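Uncharacterized protein (Parabacteroides merdae ATCC 43184, PDB 4OPW) is of unknown function but is a putative adhesin that probably takes part in cell adhesion through an elongated, all-beta body. Local coordinates at residues Phe21-Phe26 with Leu88-Ala93; Gly28-Asn33 with Thr77-Lys82; Gly95-Ile100 with Ser116-Gln121; Ile112-Asn117 with Ala139-Asn144; Leu131-Ser136 with Gly159-Lys164. All coordinates share one frame; numbering follows the deposited sequence.

Interaction 1: Phe21-Phe26 with Leu88-Ala93; sequences FNAIKF and LKEVKA
The carbonyl oxygen of Ile-24 has two donors. Lys-92 N reaches Ile-24 O at 2.8 Å, and a bound water adds a weaker bond while giving a stronger one, 2.6 Å, to Glu-90 OE2. Farther back, Lys-89 N meets Asn-22 O at 2.7 Å, almost straight (174°). Bonds from Ile-24 N to Glu-90 O and from Phe-26 N to Lys-92 O complete a parallel pairing with axes only 3° apart.

On the inner face, the side chains of Ile-24 and Leu-88 cross at about a right angle, their CD1 atoms 3.7 Å apart. Chi1 of Phe-26 (62°) sets CG between N and C, which brings ring atom CE1 within 3.9 Å of Ala-93 CB. The other face is polar: in the modelled one of two conformers, so with some doubt, Lys-92 NZ forms a salt bridge with Glu-90 OE2 (3.2 Å), its hydrogen bond weak.

Strand 23-27 lies between strands 63-66 and 90-94. Its inner side chains, with those of Leu-88 and Val-91, pack against Phe-32, Tyr-34 and Phe-99 of the facing strands 31-36 and 98-101.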
# COMPACT_ATOMS: atom_id res chain seq x y z
N PHE A 21 -0.51 -9.01 -16.68
CA PHE A 21 -0.56 -9.27 -15.24
C PHE A 21 -1.63 -8.39 -14.61
O PHE A 21 -1.88 -7.30 -15.13
CB PHE A 21 0.81 -9.07 -14.55
CG PHE A 21 1.35 -7.66 -14.59
CD1 PHE A 21 1.04 -6.75 -13.59
CD2 PHE A 21 2.18 -7.25 -15.63
CE1 PHE A 21 1.50 -5.43 -13.65
CE2 PHE A 21 2.68 -5.94 -15.67
CZ PHE A 21 2.33 -5.03 -14.69
N ASN A 22 -2.23 -8.83 -13.50
CA ASN A 22 -3.22 -8.00 -12.81
C ASN A 22 -2.88 -7.93 -11.30
O ASN A 22 -3.65 -7.40 -10.50
CB ASN A 22 -4.66 -8.52 -13.04
CG ASN A 22 -4.91 -9.91 -12.51
OD1 ASN A 22 -4.09 -10.50 -11.81
ND2 ASN A 22 -6.07 -10.48 -12.87
N ALA A 23 -1.71 -8.49 -10.92
CA ALA A 23 -1.26 -8.52 -9.53
C ALA A 23 0.24 -8.45 -9.51
O ALA A 23 0.91 -8.96 -10.42
CB ALA A 23 -1.76 -9.80 -8.84
N ILE A 24 0.78 -7.77 -8.48
CA ILE A 24 2.22 -7.56 -8.36
C ILE A 24 2.71 -8.02 -6.99
O ILE A 24 2.06 -7.75 -5.98
CB ILE A 24 2.56 -6.04 -8.58
CG1 ILE A 24 2.16 -5.55 -9.99
CG2 ILE A 24 4.08 -5.77 -8.32
CD1 ILE A 24 2.12 -3.97 -10.16
N LYS A 25 3.87 -8.69 -6.96
CA LYS A 25 4.52 -9.13 -5.73
C LYS A 25 6.01 -8.91 -5.85
O LYS A 25 6.63 -9.33 -6.83
CB LYS A 25 4.19 -10.60 -5.42
CG LYS A 25 4.73 -11.13 -4.10
CD LYS A 25 4.22 -12.56 -3.88
CE LYS A 25 4.81 -13.24 -2.67
NZ LYS A 25 4.33 -14.64 -2.54
N PHE A 26 6.61 -8.24 -4.86
CA PHE A 26 8.07 -8.05 -4.86
C PHE A 26 8.54 -7.77 -3.44
O PHE A 26 7.77 -7.28 -2.61
CB PHE A 26 8.52 -6.94 -5.85
CG PHE A 26 8.01 -5.53 -5.58
CD1 PHE A 26 6.65 -5.24 -5.63
CD2 PHE A 26 8.90 -4.48 -5.41
CE1 PHE A 26 6.18 -3.95 -5.39
CE2 PHE A 26 8.44 -3.17 -5.24
CZ PHE A 26 7.07 -2.92 -5.19
N LEU A 88 -5.29 -3.95 -12.48
CA LEU A 88 -4.50 -4.18 -11.27
C LEU A 88 -5.45 -4.41 -10.09
O LEU A 88 -6.18 -3.51 -9.71
CB LEU A 88 -3.53 -3.04 -10.96
CG LEU A 88 -2.59 -3.28 -9.77
CD1 LEU A 88 -1.57 -4.39 -10.06
CD2 LEU A 88 -1.92 -2.00 -9.33
N LYS A 89 -5.44 -5.62 -9.54
CA LYS A 89 -6.33 -5.93 -8.42
C LYS A 89 -5.56 -6.09 -7.10
O LYS A 89 -6.19 -6.11 -6.03
CB LYS A 89 -7.18 -7.20 -8.72
CG LYS A 89 -6.35 -8.51 -8.71
CD LYS A 89 -7.21 -9.74 -8.94
CE LYS A 89 -6.39 -10.99 -8.82
NZ LYS A 89 -7.21 -12.21 -8.99
N GLU A 90 -4.24 -6.25 -7.16
CA GLU A 90 -3.48 -6.53 -5.94
C GLU A 90 -2.02 -6.15 -6.04
O GLU A 90 -1.39 -6.34 -7.07
CB GLU A 90 -3.58 -8.04 -5.65
CG GLU A 90 -2.90 -8.57 -4.40
CD GLU A 90 -3.00 -10.09 -4.41
OE1 GLU A 90 -4.14 -10.59 -4.23
OE2 GLU A 90 -2.01 -10.76 -4.74
N VAL A 91 -1.48 -5.65 -4.92
CA VAL A 91 -0.06 -5.35 -4.78
C VAL A 91 0.40 -5.87 -3.43
O VAL A 91 -0.23 -5.57 -2.40
CB VAL A 91 0.29 -3.83 -4.93
CG1 VAL A 91 1.82 -3.59 -4.80
CG2 VAL A 91 -0.23 -3.25 -6.26
N LYS A 92 1.49 -6.66 -3.43
CA LYS A 92 2.14 -7.14 -2.21
C LYS A 92 3.57 -6.60 -2.25
O LYS A 92 4.34 -7.02 -3.12
CB LYS A 92 2.07 -8.69 -2.11
CG LYS A 92 0.67 -9.26 -2.24
CD LYS A 92 0.57 -10.70 -1.82
CE LYS A 92 -0.87 -11.07 -1.57
NZ LYS A 92 -1.21 -12.41 -2.10
N ALA A 93 3.90 -5.65 -1.38
CA ALA A 93 5.21 -5.04 -1.36
C ALA A 93 5.86 -5.25 0.01
O ALA A 93 5.20 -5.12 1.05
CB ALA A 93 5.09 -3.55 -1.67
O HOH W 1 0.33 -10.28 -5.78
O HOH W 2 1.05 -13.98 -2.08

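Interaction 2: Gly28-Asn33 with Thr77-Lys82; sequences GVIDFN and TKFIVK
Asp-31 to Asn-33 and Ile-80 to Lys-82 form a parallel strand pair near the N-terminal end of the long beta-solenoid body, their axes 4.7 Å apart and 8° from parallel. Three backbone bonds join them: Asp-31 N to Phe-79 O, Val-81 N to Asp-31 O, and Asn-33 N to Val-81 O, the last at 2.7 Å.

Two CH-pi contacts mark the buried face. Val-81 CG1 sits over one face of the Phe-32 ring, displaced toward its rim and 3.9 Å from the centroid. Two residues back the roles are exchanged: Ile-30 CG1 lies over a face of the Phe-79 ring, 4.0 Å from the centroid, and the two side chains run side by side in the same direction. The other branch of Ile-30, CG2, meets Val-81 CG2 at 3.7 Å, which ties the two aromatic contacts into one apolar row.

The opposite face is mainly polar, with Ile-80 among the polar groups. Lys-78 bends at its last torsion (chi4 65°) to bring NZ to Asp-31 OD2, a 2.7 Å salt bridge that arrives well above the carboxylate plane. In the modelled conformer Asn-98 ND2, on the next strand, bonds to Asp-31 OD1, which would leave both oxygens engaged and restrict the group's rotation. Where the strands have not yet paired, a water accepts a bond from Phe-79 N at 3.0 Å.

Parallel pairing with aromatic and branched residues inside and mostly polar ones outside is typical of beta-solenoids, consistent with the protein's place in the pectate lyase-like clan.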
# COMPACT_ATOMS: atom_id res chain seq x y z
N GLY A 28 12.17 -6.32 -1.57
CA GLY A 28 13.53 -5.78 -1.67
C GLY A 28 13.51 -4.30 -1.95
O GLY A 28 12.43 -3.73 -2.19
N VAL A 29 14.69 -3.66 -1.94
CA VAL A 29 14.80 -2.23 -2.11
C VAL A 29 14.73 -1.90 -3.61
O VAL A 29 15.74 -1.62 -4.27
CB VAL A 29 16.03 -1.64 -1.38
CG1 VAL A 29 16.02 -0.11 -1.46
CG2 VAL A 29 16.05 -2.11 0.08
N ILE A 30 13.49 -1.94 -4.14
CA ILE A 30 13.20 -1.72 -5.55
C ILE A 30 12.29 -0.52 -5.67
O ILE A 30 11.34 -0.40 -4.90
CB ILE A 30 12.53 -3.00 -6.15
CG1 ILE A 30 13.51 -4.21 -6.14
CG2 ILE A 30 11.93 -2.76 -7.56
CD1 ILE A 30 12.81 -5.57 -6.25
N ASP A 31 12.58 0.37 -6.63
CA ASP A 31 11.72 1.49 -6.96
C ASP A 31 10.79 1.01 -8.05
O ASP A 31 11.23 0.86 -9.18
CB ASP A 31 12.56 2.70 -7.41
CG ASP A 31 13.48 3.13 -6.28
OD1 ASP A 31 12.95 3.56 -5.23
OD2 ASP A 31 14.71 2.84 -6.37
N PHE A 32 9.54 0.68 -7.70
CA PHE A 32 8.59 0.11 -8.66
C PHE A 32 7.56 1.16 -9.10
O PHE A 32 6.76 1.62 -8.28
CB PHE A 32 7.89 -1.14 -8.06
CG PHE A 32 7.22 -2.06 -9.05
CD1 PHE A 32 6.11 -1.64 -9.78
CD2 PHE A 32 7.64 -3.39 -9.18
CE1 PHE A 32 5.49 -2.50 -10.70
CE2 PHE A 32 7.02 -4.24 -10.09
CZ PHE A 32 5.94 -3.80 -10.84
N ASN A 33 7.61 1.57 -10.38
CA ASN A 33 6.76 2.59 -10.98
C ASN A 33 5.74 1.93 -11.88
O ASN A 33 6.10 1.26 -12.85
CB ASN A 33 7.63 3.61 -11.74
CG ASN A 33 8.56 4.34 -10.79
OD1 ASN A 33 8.12 4.86 -9.76
ND2 ASN A 33 9.87 4.28 -11.02
N THR A 77 23.45 -1.22 -6.95
CA THR A 77 23.49 0.25 -6.81
C THR A 77 22.07 0.84 -6.70
O THR A 77 21.79 1.64 -5.81
CB THR A 77 24.27 0.83 -8.01
OG1 THR A 77 25.60 0.29 -7.97
CG2 THR A 77 24.34 2.39 -7.98
N LYS A 78 21.18 0.42 -7.60
CA LYS A 78 19.78 0.84 -7.63
C LYS A 78 19.04 -0.19 -8.46
O LYS A 78 19.67 -0.86 -9.29
CB LYS A 78 19.66 2.27 -8.24
CG LYS A 78 18.30 2.94 -7.99
CD LYS A 78 18.40 4.44 -8.08
CE LYS A 78 17.06 5.13 -7.91
NZ LYS A 78 16.48 4.93 -6.54
N PHE A 79 17.75 -0.35 -8.20
CA PHE A 79 16.93 -1.32 -8.93
C PHE A 79 15.58 -0.64 -9.19
O PHE A 79 14.79 -0.45 -8.27
CB PHE A 79 16.81 -2.62 -8.12
CG PHE A 79 16.23 -3.86 -8.79
CD1 PHE A 79 15.35 -3.76 -9.86
CD2 PHE A 79 16.49 -5.13 -8.27
CE1 PHE A 79 14.81 -4.90 -10.45
CE2 PHE A 79 15.95 -6.27 -8.85
CZ PHE A 79 15.11 -6.15 -9.94
N ILE A 80 15.38 -0.18 -10.44
CA ILE A 80 14.16 0.52 -10.84
C ILE A 80 13.36 -0.34 -11.80
O ILE A 80 13.92 -0.90 -12.74
CB ILE A 80 14.45 1.92 -11.49
CG1 ILE A 80 15.43 2.78 -10.64
CG2 ILE A 80 13.13 2.69 -11.78
CD1 ILE A 80 15.91 4.08 -11.39
N VAL A 81 12.06 -0.45 -11.55
CA VAL A 81 11.11 -1.16 -12.40
C VAL A 81 10.07 -0.15 -12.88
O VAL A 81 9.51 0.59 -12.07
CB VAL A 81 10.46 -2.36 -11.66
CG1 VAL A 81 9.41 -3.06 -12.56
CG2 VAL A 81 11.52 -3.36 -11.22
N LYS A 82 9.85 -0.08 -14.20
CA LYS A 82 8.80 0.75 -14.78
C LYS A 82 7.93 -0.16 -15.65
O LYS A 82 8.44 -0.73 -16.61
CB LYS A 82 9.36 1.94 -15.58
CG LYS A 82 8.24 2.86 -16.07
CD LYS A 82 8.75 4.01 -16.93
CE LYS A 82 7.62 4.62 -17.72
NZ LYS A 82 7.94 5.98 -18.20
O HOH W 3 16.73 0.63 -5.58

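Interaction 3: Gly95-Ile100 with Ser116-Gln121; sequences GNANFI and SNCLVQ
Phe-99 and Val-120 make the buried side of this contact, where Val-120 CG1 comes to the Phe-99 ring obliquely, 4.1 Å from CD2. The close fit comes chiefly from the backbones beside them. Leu-119 N bonds to Ala-97 O, Phe-99 N to Leu-119 O at 2.8 Å, and Gln-121 N to Phe-99 O, and the two short strands run parallel within 7°. Cys-118 SG also packs on Ala-97 CB at 3.6 Å, though the cysteine is modelled in two conformers and this contact is correspondingly less certain.

The outward face is more polar and more exposed. There the Ile-100 side chain runs beside that of Gln-121, pointing the same way, with CG1 3.5 Å from Gln-121 OE1. The solvent side proper is at the beginnings of the two segments, loops in which the exposed Asn-96 and Asn-117 both have positive phi and their side chains cross with CB atoms 4.1 Å apart. Here the grip is polar instead. Chi1 of Ser-116 (45°) turns OG back between N and C, where it accepts from Gly-95 N at 2.8 Å. Ser-116 O takes Asn-96 N at 2.9 Å through a more bent bond, with 137° at the hydrogen.

Strand 98-101 is flanked by 31-36 and 119-122, and strand 139-147 follows beyond 119-122. Across the interior, Phe-99 packs on Ile-24, Phe-26 and Val-91, from the facing strands 23-27 and 90-94.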
# COMPACT_ATOMS: atom_id res chain seq x y z
N GLY A 95 10.09 -5.37 2.17
CA GLY A 95 11.53 -5.14 2.19
C GLY A 95 12.05 -3.79 1.77
O GLY A 95 13.09 -3.70 1.12
N ASN A 96 11.37 -2.72 2.22
CA ASN A 96 11.78 -1.35 2.02
C ASN A 96 11.76 -0.94 0.53
O ASN A 96 12.54 -0.10 0.09
CB ASN A 96 13.16 -1.08 2.68
CG ASN A 96 13.24 0.26 3.38
OD1 ASN A 96 12.56 1.23 3.01
ND2 ASN A 96 14.11 0.35 4.39
N ALA A 97 10.81 -1.51 -0.22
CA ALA A 97 10.53 -1.14 -1.60
C ALA A 97 9.76 0.19 -1.66
O ALA A 97 9.19 0.61 -0.65
CB ALA A 97 9.67 -2.24 -2.24
N ASN A 98 9.80 0.83 -2.82
CA ASN A 98 9.01 2.01 -3.12
C ASN A 98 8.04 1.60 -4.23
O ASN A 98 8.49 1.23 -5.32
CB ASN A 98 9.91 3.19 -3.55
CG ASN A 98 10.74 3.84 -2.47
OD1 ASN A 98 10.46 3.79 -1.27
ND2 ASN A 98 11.79 4.54 -2.90
N PHE A 99 6.73 1.55 -3.93
CA PHE A 99 5.73 1.29 -4.98
C PHE A 99 5.02 2.59 -5.27
O PHE A 99 4.47 3.20 -4.35
CB PHE A 99 4.72 0.18 -4.61
CG PHE A 99 3.72 -0.04 -5.73
CD1 PHE A 99 4.01 -0.91 -6.78
CD2 PHE A 99 2.50 0.63 -5.74
CE1 PHE A 99 3.09 -1.10 -7.82
CE2 PHE A 99 1.57 0.41 -6.77
CZ PHE A 99 1.88 -0.43 -7.82
N ILE A 100 5.06 3.04 -6.52
CA ILE A 100 4.37 4.27 -6.91
C ILE A 100 3.43 4.01 -8.08
O ILE A 100 3.87 3.51 -9.12
CB ILE A 100 5.37 5.42 -7.28
CG1 ILE A 100 6.30 5.82 -6.09
CG2 ILE A 100 4.61 6.64 -7.81
CD1 ILE A 100 7.44 6.81 -6.46
N SER A 116 7.22 -4.67 6.04
CA SER A 116 8.63 -4.44 6.32
C SER A 116 9.20 -3.18 5.63
O SER A 116 9.96 -3.27 4.65
CB SER A 116 9.45 -5.68 5.94
OG SER A 116 9.08 -6.20 4.67
N ASN A 117 8.80 -2.00 6.15
CA ASN A 117 9.32 -0.67 5.82
C ASN A 117 9.08 -0.15 4.40
O ASN A 117 9.64 0.91 4.05
CB ASN A 117 10.84 -0.61 6.08
CG ASN A 117 11.19 -1.04 7.47
OD1 ASN A 117 11.09 -0.24 8.41
ND2 ASN A 117 11.50 -2.30 7.63
N CYS A 118 8.20 -0.79 3.64
CA CYS A 118 7.86 -0.33 2.29
C CYS A 118 7.20 1.04 2.32
O CYS A 118 6.72 1.49 3.37
CB CYS A 118 6.95 -1.34 1.61
SG CYS A 118 7.84 -2.71 0.88
N LEU A 119 7.20 1.71 1.16
CA LEU A 119 6.46 2.95 0.95
C LEU A 119 5.59 2.74 -0.26
O LEU A 119 6.09 2.41 -1.33
CB LEU A 119 7.39 4.18 0.78
CG LEU A 119 6.70 5.51 0.40
CD1 LEU A 119 5.72 6.00 1.50
CD2 LEU A 119 7.73 6.60 0.14
N VAL A 120 4.27 2.87 -0.10
CA VAL A 120 3.30 2.75 -1.20
C VAL A 120 2.67 4.12 -1.42
O VAL A 120 2.15 4.70 -0.47
CB VAL A 120 2.22 1.66 -0.93
CG1 VAL A 120 1.11 1.69 -2.01
CG2 VAL A 120 2.84 0.26 -0.82
N GLN A 121 2.78 4.66 -2.63
CA GLN A 121 2.20 5.95 -2.96
C GLN A 121 1.26 5.81 -4.15
O GLN A 121 1.71 5.49 -5.26
CB GLN A 121 3.26 7.03 -3.26
CG GLN A 121 4.25 7.29 -2.11
CD GLN A 121 5.42 8.09 -2.61
OE1 GLN A 121 6.45 7.55 -3.02
NE2 GLN A 121 5.28 9.38 -2.63

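Interaction 4: Ile112-Asn117 with Ala139-Asn144; sequences INANSN and ANMVVN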
# COMPACT_ATOMS: atom_id res chain seq x y z
N ILE A 112 -4.01 -3.97 -1.24
CA ILE A 112 -2.60 -3.67 -1.09
C ILE A 112 -2.12 -4.12 0.28
O ILE A 112 -2.72 -3.76 1.30
CB ILE A 112 -2.31 -2.17 -1.32
CG1 ILE A 112 -2.85 -1.74 -2.72
CG2 ILE A 112 -0.78 -1.87 -1.18
CD1 ILE A 112 -2.61 -0.35 -3.09
N ASN A 113 -1.04 -4.92 0.30
CA ASN A 113 -0.38 -5.37 1.52
C ASN A 113 1.03 -4.82 1.52
O ASN A 113 1.83 -5.22 0.67
CB ASN A 113 -0.40 -6.91 1.63
CG ASN A 113 -1.77 -7.54 1.69
OD1 ASN A 113 -2.78 -6.90 2.02
ND2 ASN A 113 -1.85 -8.83 1.39
N ALA A 114 1.33 -3.88 2.44
CA ALA A 114 2.62 -3.22 2.51
C ALA A 114 3.28 -3.64 3.81
O ALA A 114 2.72 -3.45 4.90
CB ALA A 114 2.43 -1.69 2.45
N ASN A 115 4.44 -4.30 3.67
CA ASN A 115 5.15 -4.84 4.82
C ASN A 115 6.56 -4.33 4.92
O ASN A 115 7.05 -3.64 4.02
CB ASN A 115 5.18 -6.37 4.72
CG ASN A 115 3.82 -7.01 4.50
OD1 ASN A 115 3.59 -7.72 3.51
ND2 ASN A 115 2.89 -6.73 5.40
N SER A 116 7.22 -4.67 6.04
CA SER A 116 8.63 -4.44 6.32
C SER A 116 9.20 -3.18 5.63
O SER A 116 9.96 -3.27 4.65
CB SER A 116 9.45 -5.68 5.94
OG SER A 116 9.08 -6.20 4.67
N ASN A 117 8.80 -2.00 6.15
CA ASN A 117 9.32 -0.67 5.82
C ASN A 117 9.08 -0.15 4.40
O ASN A 117 9.64 0.91 4.05
CB ASN A 117 10.84 -0.61 6.08
CG ASN A 117 11.19 -1.04 7.47
OD1 ASN A 117 11.09 -0.24 8.41
ND2 ASN A 117 11.50 -2.30 7.63
N ALA A 139 5.76 -0.20 7.60
CA ALA A 139 5.55 0.27 6.24
C ALA A 139 4.64 1.52 6.27
O ALA A 139 4.01 1.81 7.29
CB ALA A 139 4.93 -0.84 5.37
N ASN A 140 4.63 2.29 5.18
CA ASN A 140 3.84 3.51 5.09
C ASN A 140 3.09 3.56 3.79
O ASN A 140 3.62 3.18 2.74
CB ASN A 140 4.75 4.74 5.22
CG ASN A 140 5.42 4.84 6.57
OD1 ASN A 140 4.78 5.14 7.58
ND2 ASN A 140 6.70 4.53 6.64
N MSE A 141 1.87 4.07 3.83
CA MSE A 141 1.09 4.19 2.62
C MSE A 141 0.49 5.58 2.51
O MSE A 141 0.03 6.14 3.51
CB MSE A 141 -0.00 3.13 2.57
CG MSE A 141 -0.56 2.95 1.19
SE MSE A 141 -1.88 1.55 1.38
CE MSE A 141 -1.01 0.20 1.84
N VAL A 142 0.54 6.16 1.30
CA VAL A 142 -0.04 7.48 1.04
C VAL A 142 -0.98 7.35 -0.16
O VAL A 142 -0.52 7.00 -1.26
CB VAL A 142 1.00 8.61 0.83
CG1 VAL A 142 0.31 9.96 0.63
CG2 VAL A 142 2.00 8.68 1.99
N VAL A 143 -2.26 7.67 0.03
CA VAL A 143 -3.28 7.63 -1.02
C VAL A 143 -3.80 9.05 -1.19
O VAL A 143 -4.43 9.59 -0.28
CB VAL A 143 -4.42 6.60 -0.73
CG1 VAL A 143 -5.44 6.58 -1.86
CG2 VAL A 143 -3.85 5.17 -0.50
N ASN A 144 -3.50 9.67 -2.33
CA ASN A 144 -3.87 11.07 -2.56
C ASN A 144 -5.38 11.29 -2.66
O ASN A 144 -5.88 12.30 -2.16
CB ASN A 144 -3.18 11.62 -3.82
CG ASN A 144 -1.71 11.93 -3.63
OD1 ASN A 144 -1.14 11.82 -2.53
ND2 ASN A 144 -1.06 12.37 -4.69
O HOH W 4 8.19 3.55 4.61
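The end methyl of selenomethionine Met-141 rests against two apolar side chains of the opposing strand: its CE lies 3.7 Å from Ile-112 CG2 and 4.0 Å from Ala-114 CB. The chain leaves its own strand extended and then bends at chi3 (-64°), which carries CE back to the opposing segment. Closer to the loops the gap narrows, and small residues fill it. Ala-139 CB touches Ala-114 CB at 3.9 Å and comes nearer still, 3.5 Å, to Ala-114 O. No hydrogen bond links the segments directly, as expected for strands with axes that come no closer than 8.0 Å and N-to-C directions 140° apart; they face each other through side chains rather than pairing.

The second shell closes the apolar layer. Val-120 touches both Ala-114 and Met-141, while Leu-133 and Val-135 pack on the selenomethionine from strand 130-136. Farther out the polar side chains are held from elsewhere. Asn-115 ND2 donates to Ser-136 OG, Asn-140 OD1 pairs with Thr-160 OG1, and Asn-140 ND2 gives a hydrogen to a water at 2.7 Å near the Asn-117 carbonyl.

Strand 109-114 runs between 90-94 and 130-136 in one wall of the body. Strand 139-147 lies in the facing wall between 119-122 and 159-163, so this contact spans the interior.

Interaction 5: Leu131-Ser136 with Gly159-Lys164; sequences LDLNVS and GTINLK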
# COMPACT_ATOMS: atom_id res chain seq x y z
N LEU A 131 -11.68 -1.12 -1.52
CA LEU A 131 -10.26 -0.77 -1.34
C LEU A 131 -9.82 -1.36 -0.03
O LEU A 131 -10.35 -1.02 1.02
CB LEU A 131 -10.05 0.76 -1.41
CG LEU A 131 -8.59 1.28 -1.42
CD1 LEU A 131 -7.78 0.73 -2.62
CD2 LEU A 131 -8.57 2.81 -1.43
N ASP A 132 -8.89 -2.31 -0.10
CA ASP A 132 -8.44 -3.06 1.06
C ASP A 132 -6.95 -2.85 1.29
O ASP A 132 -6.11 -3.43 0.60
CB ASP A 132 -8.81 -4.54 0.83
CG ASP A 132 -8.38 -5.52 1.90
OD1 ASP A 132 -7.90 -5.08 2.96
OD2 ASP A 132 -8.53 -6.74 1.67
N LEU A 133 -6.63 -2.01 2.30
CA LEU A 133 -5.27 -1.60 2.60
C LEU A 133 -4.78 -2.17 3.90
O LEU A 133 -5.47 -2.09 4.93
CB LEU A 133 -5.21 -0.07 2.65
CG LEU A 133 -5.86 0.69 1.46
CD1 LEU A 133 -5.79 2.19 1.67
CD2 LEU A 133 -5.19 0.32 0.13
N ASN A 134 -3.60 -2.79 3.85
CA ASN A 134 -3.00 -3.44 5.00
C ASN A 134 -1.56 -3.05 5.14
O ASN A 134 -0.79 -3.12 4.16
CB ASN A 134 -3.11 -4.97 4.86
CG ASN A 134 -4.53 -5.43 4.64
OD1 ASN A 134 -5.26 -5.65 5.60
ND2 ASN A 134 -4.98 -5.49 3.37
N VAL A 135 -1.18 -2.60 6.34
CA VAL A 135 0.20 -2.20 6.60
C VAL A 135 0.73 -2.97 7.81
O VAL A 135 -0.01 -3.20 8.79
CB VAL A 135 0.29 -0.65 6.81
CG1 VAL A 135 1.50 -0.26 7.67
CG2 VAL A 135 0.33 0.08 5.45
N SER A 136 2.02 -3.35 7.76
CA SER A 136 2.69 -3.94 8.92
C SER A 136 4.19 -3.65 8.82
O SER A 136 4.62 -3.10 7.81
CB SER A 136 2.42 -5.44 9.01
OG SER A 136 3.13 -6.17 8.03
N GLY A 159 3.31 1.19 11.68
CA GLY A 159 3.22 1.73 10.33
C GLY A 159 2.14 2.78 10.21
O GLY A 159 1.46 3.08 11.19
N THR A 160 2.03 3.40 9.02
CA THR A 160 1.06 4.48 8.84
C THR A 160 0.28 4.34 7.53
O THR A 160 0.81 3.83 6.53
CB THR A 160 1.71 5.89 8.92
OG1 THR A 160 2.42 6.16 7.72
CG2 THR A 160 2.60 6.11 10.14
N ILE A 161 -0.96 4.84 7.54
CA ILE A 161 -1.82 4.89 6.35
C ILE A 161 -2.37 6.32 6.30
O ILE A 161 -3.08 6.73 7.21
CB ILE A 161 -2.93 3.81 6.29
CG1 ILE A 161 -2.30 2.37 6.27
CG2 ILE A 161 -3.81 4.04 5.04
CD1 ILE A 161 -3.28 1.17 6.40
N ASN A 162 -1.99 7.07 5.27
CA ASN A 162 -2.45 8.44 5.08
C ASN A 162 -3.35 8.49 3.86
O ASN A 162 -2.89 8.30 2.74
CB ASN A 162 -1.25 9.39 4.94
CG ASN A 162 -1.61 10.85 4.79
OD1 ASN A 162 -2.77 11.24 4.85
ND2 ASN A 162 -0.60 11.68 4.56
N LEU A 163 -4.65 8.74 4.10
CA LEU A 163 -5.69 8.83 3.06
C LEU A 163 -6.07 10.29 3.00
O LEU A 163 -6.81 10.77 3.85
CB LEU A 163 -6.90 7.93 3.40
CG LEU A 163 -6.61 6.47 3.78
CD1 LEU A 163 -7.91 5.73 4.09
CD2 LEU A 163 -5.85 5.73 2.65
N LYS A 164 -5.45 11.01 2.08
CA LYS A 164 -5.54 12.47 1.98
C LYS A 164 -6.92 13.03 1.64
O LYS A 164 -7.29 14.08 2.17
CB LYS A 164 -4.55 12.98 0.94
CG LYS A 164 -3.08 12.82 1.36
CD LYS A 164 -2.17 13.54 0.38
CE LYS A 164 -0.73 13.54 0.83
NZ LYS A 164 0.19 13.94 -0.27
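Apolar packing does all the joining here, beginning with Val-135 against Ile-161. The two side chains overlap flank to flank while pointing in opposite senses, and Val-135 CG2 lies 3.6 Å from Ile-161 CG1. Leu-133 and Leu-163 repeat this farther along, with Leu-133 CD1 at 3.7 Å from Leu-163 CD2. A longer approach, 4.3 Å between Leu-133 CD1 and Ile-161 CG2, connects the two pairs into a continuous hydrophobic layer. Ile-155 and Cys-153 of strand 150-156, next to 130-136, also touch Ile-161 and Leu-163.

Side chain against backbone is the second kind of contact. Chi1 of Val-135 (155°) sets CG1 roughly anti to the backbone N, where it rests on Gly-159 CA at 3.7 Å and leaves CG2 for Ile-161. Without a side chain the glycine leaves room for that methyl, and its positive phi (130°) is one that glycine tolerates readily.

No polar bond crosses between the segments. On the outward side of 131-136, Asn-134 ND2 donates to Asp-132 OD1 at 3.0 Å, approaching from well above the carboxylate plane; Thr-160 OG1 pairs with Asn-140 OD1. Asp-132 and Asn-134 alternate with Leu-133 and Val-135, whose CB atoms point the other way, into the core.

The strand axes come no closer than 6.5 Å and run at 152°, without a backbone bond between them. Facing walls zipped by interleaved aliphatic side chains, with polar residues turned outward, are typical of the interior of a beta-solenoid.

In the fold
The contacts spread along the solenoid from interaction 2, nearest the N-terminal end, to interaction 5, about 21 Å from it centre to centre, with interactions 1 and 3 touching across the core. Interactions 1, 2 and 3 pair neighbouring strands within a wall: interaction 1 in the wall that includes 23-27, 90-94, 109-114 and 130-136, interactions 2 and 3 in the facing one. Interactions 4 and 5 cross the core between the walls. Along the chain, interaction 2 falls between the two segments of interaction 1, interactions 3 and 4 share Ser-116 and Asn-117, and the segments of interactions 4 and 5 alternate. Together the contacts join wall to wall and coil to coil, giving the putative adhesin an elongated body.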